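Histone acetyltransferase (Trypanosoma brucei brucei, PDB 6IF4) is the presumed Tudor domain of a MYST-family histone acetyltransferase that probably transfers acetyl groups from acetyl-CoA to protein lysines in chromatin. Local coordinates at residues H19-Q24 against V39-Q44. Numbering follows the deposited sequence.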
loop_
_atom_site.group_PDB
_atom_site.type_symbol
_atom_site.label_atom_id
_atom_site.label_comp_id
_atom_site.label_asym_id
_atom_site.label_seq_id
_atom_site.Cartn_x
_atom_site.Cartn_y
_atom_site.Cartn_z
ATOM N N HIS B 19 7.647 -5.177 -3.915
ATOM C CA HIS B 19 8.629 -4.818 -2.901
ATOM C C HIS B 19 7.979 -4.872 -1.529
ATOM O O HIS B 19 6.799 -4.543 -1.381
ATOM C CB HIS B 19 9.212 -3.427 -3.153
ATOM C CG HIS B 19 10.072 -3.349 -4.374
ATOM N ND1 HIS B 19 11.413 -3.670 -4.363
ATOM C CD2 HIS B 19 9.782 -2.993 -5.648
ATOM C CE1 HIS B 19 11.912 -3.514 -5.575
ATOM N NE2 HIS B 19 10.943 -3.101 -6.374
ATOM N N ALA B 20 8.751 -5.297 -0.529
ATOM C CA ALA B 20 8.275 -5.239 0.845
ATOM C C ALA B 20 7.886 -3.809 1.204
ATOM O O ALA B 20 8.590 -2.852 0.869
ATOM C CB ALA B 20 9.348 -5.752 1.805
ATOM N N ALA B 21 6.746 -3.665 1.874
ATOM C CA ALA B 21 6.222 -2.349 2.202
ATOM C C ALA B 21 5.406 -2.436 3.485
ATOM O O ALA B 21 5.185 -3.517 4.038
ATOM C CB ALA B 21 5.383 -1.791 1.045
ATOM N N ILE B 22 4.948 -1.275 3.945
ATOM C CA ILE B 22 4.093 -1.157 5.117
ATOM C C ILE B 22 3.029 -0.121 4.788
ATOM O O ILE B 22 3.268 0.821 4.029
ATOM C CB ILE B 22 4.885 -0.749 6.387
ATOM C CG1 ILE B 22 5.933 -1.800 6.751
ATOM C CG2 ILE B 22 3.957 -0.522 7.575
ATOM C CD1 ILE B 22 6.947 -1.319 7.771
ATOM N N ILE B 23 1.840 -0.312 5.339
ATOM C CA ILE B 23 0.741 0.614 5.111
ATOM C C ILE B 23 0.793 1.711 6.165
ATOM O O ILE B 23 0.711 1.441 7.367
ATOM C CB ILE B 23 -0.601 -0.122 5.109
ATOM C CG1 ILE B 23 -0.686 -0.897 3.797
ATOM C CG2 ILE B 23 -1.758 0.853 5.238
ATOM C CD1 ILE B 23 -1.846 -1.740 3.683
ATOM N N GLN B 24 0.932 2.954 5.707
ATOM C CA GLN B 24 1.029 4.094 6.604
ATOM C C GLN B 24 -0.320 4.687 6.944
ATOM O O GLN B 24 -0.509 5.175 8.064
ATOM C CB GLN B 24 1.867 5.201 5.963
ATOM C CG GLN B 24 3.348 4.920 5.840
ATOM C CD GLN B 24 4.173 6.170 6.061
ATOM O OE1 GLN B 24 5.351 6.099 6.429
ATOM N NE2 GLN B 24 3.549 7.329 5.869
ATOM N N VAL B 39 1.229 3.586 1.102
ATOM C CA VAL B 39 2.217 2.561 1.403
ATOM C C VAL B 39 3.592 3.201 1.458
ATOM O O VAL B 39 3.885 4.156 0.726
ATOM C CB VAL B 39 2.168 1.412 0.373
ATOM C CG1 VAL B 39 0.723 1.035 0.067
ATOM C CG2 VAL B 39 2.913 1.774 -0.901
ATOM N N HIS B 40 4.423 2.703 2.362
ATOM C CA HIS B 40 5.830 3.061 2.417
ATOM C C HIS B 40 6.651 1.829 2.070
ATOM O O HIS B 40 6.475 0.770 2.683
ATOM C CB HIS B 40 6.216 3.590 3.802
ATOM C CG HIS B 40 7.695 3.718 4.006
ATOM N ND1 HIS B 40 8.466 4.623 3.309
ATOM C CD2 HIS B 40 8.543 3.058 4.830
ATOM C CE1 HIS B 40 9.726 4.511 3.689
ATOM N NE2 HIS B 40 9.801 3.570 4.612
ATOM N N TYR B 41 7.528 1.961 1.081
ATOM C CA TYR B 41 8.398 0.859 0.705
ATOM C C TYR B 41 9.521 0.790 1.725
ATOM O O TYR B 41 10.222 1.778 1.971
ATOM C CB TYR B 41 8.938 1.035 -0.709
ATOM C CG TYR B 41 7.839 1.048 -1.735
ATOM C CD1 TYR B 41 7.383 -0.132 -2.313
ATOM C CD2 TYR B 41 7.238 2.240 -2.112
ATOM C CE1 TYR B 41 6.366 -0.118 -3.247
ATOM C CE2 TYR B 41 6.227 2.264 -3.036
ATOM C CZ TYR B 41 5.794 1.086 -3.603
ATOM O OH TYR B 41 4.783 1.123 -4.528
ATOM N N VAL B 42 9.678 -0.390 2.317
ATOM C CA VAL B 42 10.526 -0.565 3.486
ATOM C C VAL B 42 11.984 -0.236 3.193
ATOM O O VAL B 42 12.693 0.299 4.054
ATOM C CB VAL B 42 10.336 -2.007 3.985
ATOM C CG1 VAL B 42 11.560 -2.486 4.666
ATOM C CG2 VAL B 42 9.108 -2.084 4.887
ATOM N N GLU B 43 12.451 -0.508 1.980
ATOM C CA GLU B 43 13.829 -0.239 1.597
ATOM C C GLU B 43 13.916 0.869 0.554
ATOM O O GLU B 43 14.812 0.865 -0.294
ATOM C CB GLU B 43 14.496 -1.517 1.097
ATOM C CG GLU B 43 14.635 -2.564 2.189
ATOM C CD GLU B 43 15.748 -3.549 1.923
ATOM O OE1 GLU B 43 16.885 -3.286 2.364
ATOM O OE2 GLU B 43 15.482 -4.588 1.285
ATOM N N GLN B 44 12.986 1.820 0.609
ATOM C CA GLN B 44 13.060 3.024 -0.201
ATOM C C GLN B 44 12.829 4.257 0.663
ATOM O O GLN B 44 12.260 4.184 1.755
ATOM C CB GLN B 44 12.037 2.995 -1.349
ATOM C CG GLN B 44 12.079 1.732 -2.191
ATOM C CD GLN B 44 12.960 1.874 -3.417
ATOM O OE1 GLN B 44 13.230 2.983 -3.881
ATOM N NE2 GLN B 44 13.420 0.746 -3.944
HETATM O O HOH W 1 11.237 -2.516 0.055
#
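Ile22 and His40 form a hydrogen-bonded antiparallel pair, each backbone N-H meeting the carbonyl of the other. His40 N reaches Ile22 O at 2.8 Å in a nearly straight bond (171° at the hydrogen), whereas the return bond from Ile22 N to His40 O is more bent, at 153°. One further backbone bond follows beyond strand 35-41: Val42 N, already in the type I turn Tyr41-Gln44, donates to Ala20 O at 3.1 Å. A water bonded to both Ala20 O and Glu43 N gives this carbonyl a second donor and ties the turn to the strand.

Side-chain contacts lie on both faces of the sheet. Val42 turns CG2 away from its carbonyl carbon, beside the backbone N, and packs it 3.7 Å from Ile22 CD1. Gln24 lies across His40, its OE1 3.7 Å from His40 CB with amide and imidazole planes 43° apart, while His40 ND1 is hydrogen-bonded to Asp49 OD1. On the face of Ala21, Tyr41, Ile23 and Val39, Tyr41 CD1 lies 4.2 Å from Ala21 CB, and Ile23 CG1 4.4 Å from Val39 CG1; His19 CB also approaches Tyr41 CD1, at 3.9 Å. The phenol OH is hydrogen-bonded to Thr13 O.

This pairing belongs to the hairpin of strands 18-28 and 35-41 in the SH3-like sheet of the Tudor-knot family. Strand 9-13 flanks its first arm through Val10 and Ala12, and strand 50-53 the second, where Leu52 touches Val39 and Tyr41.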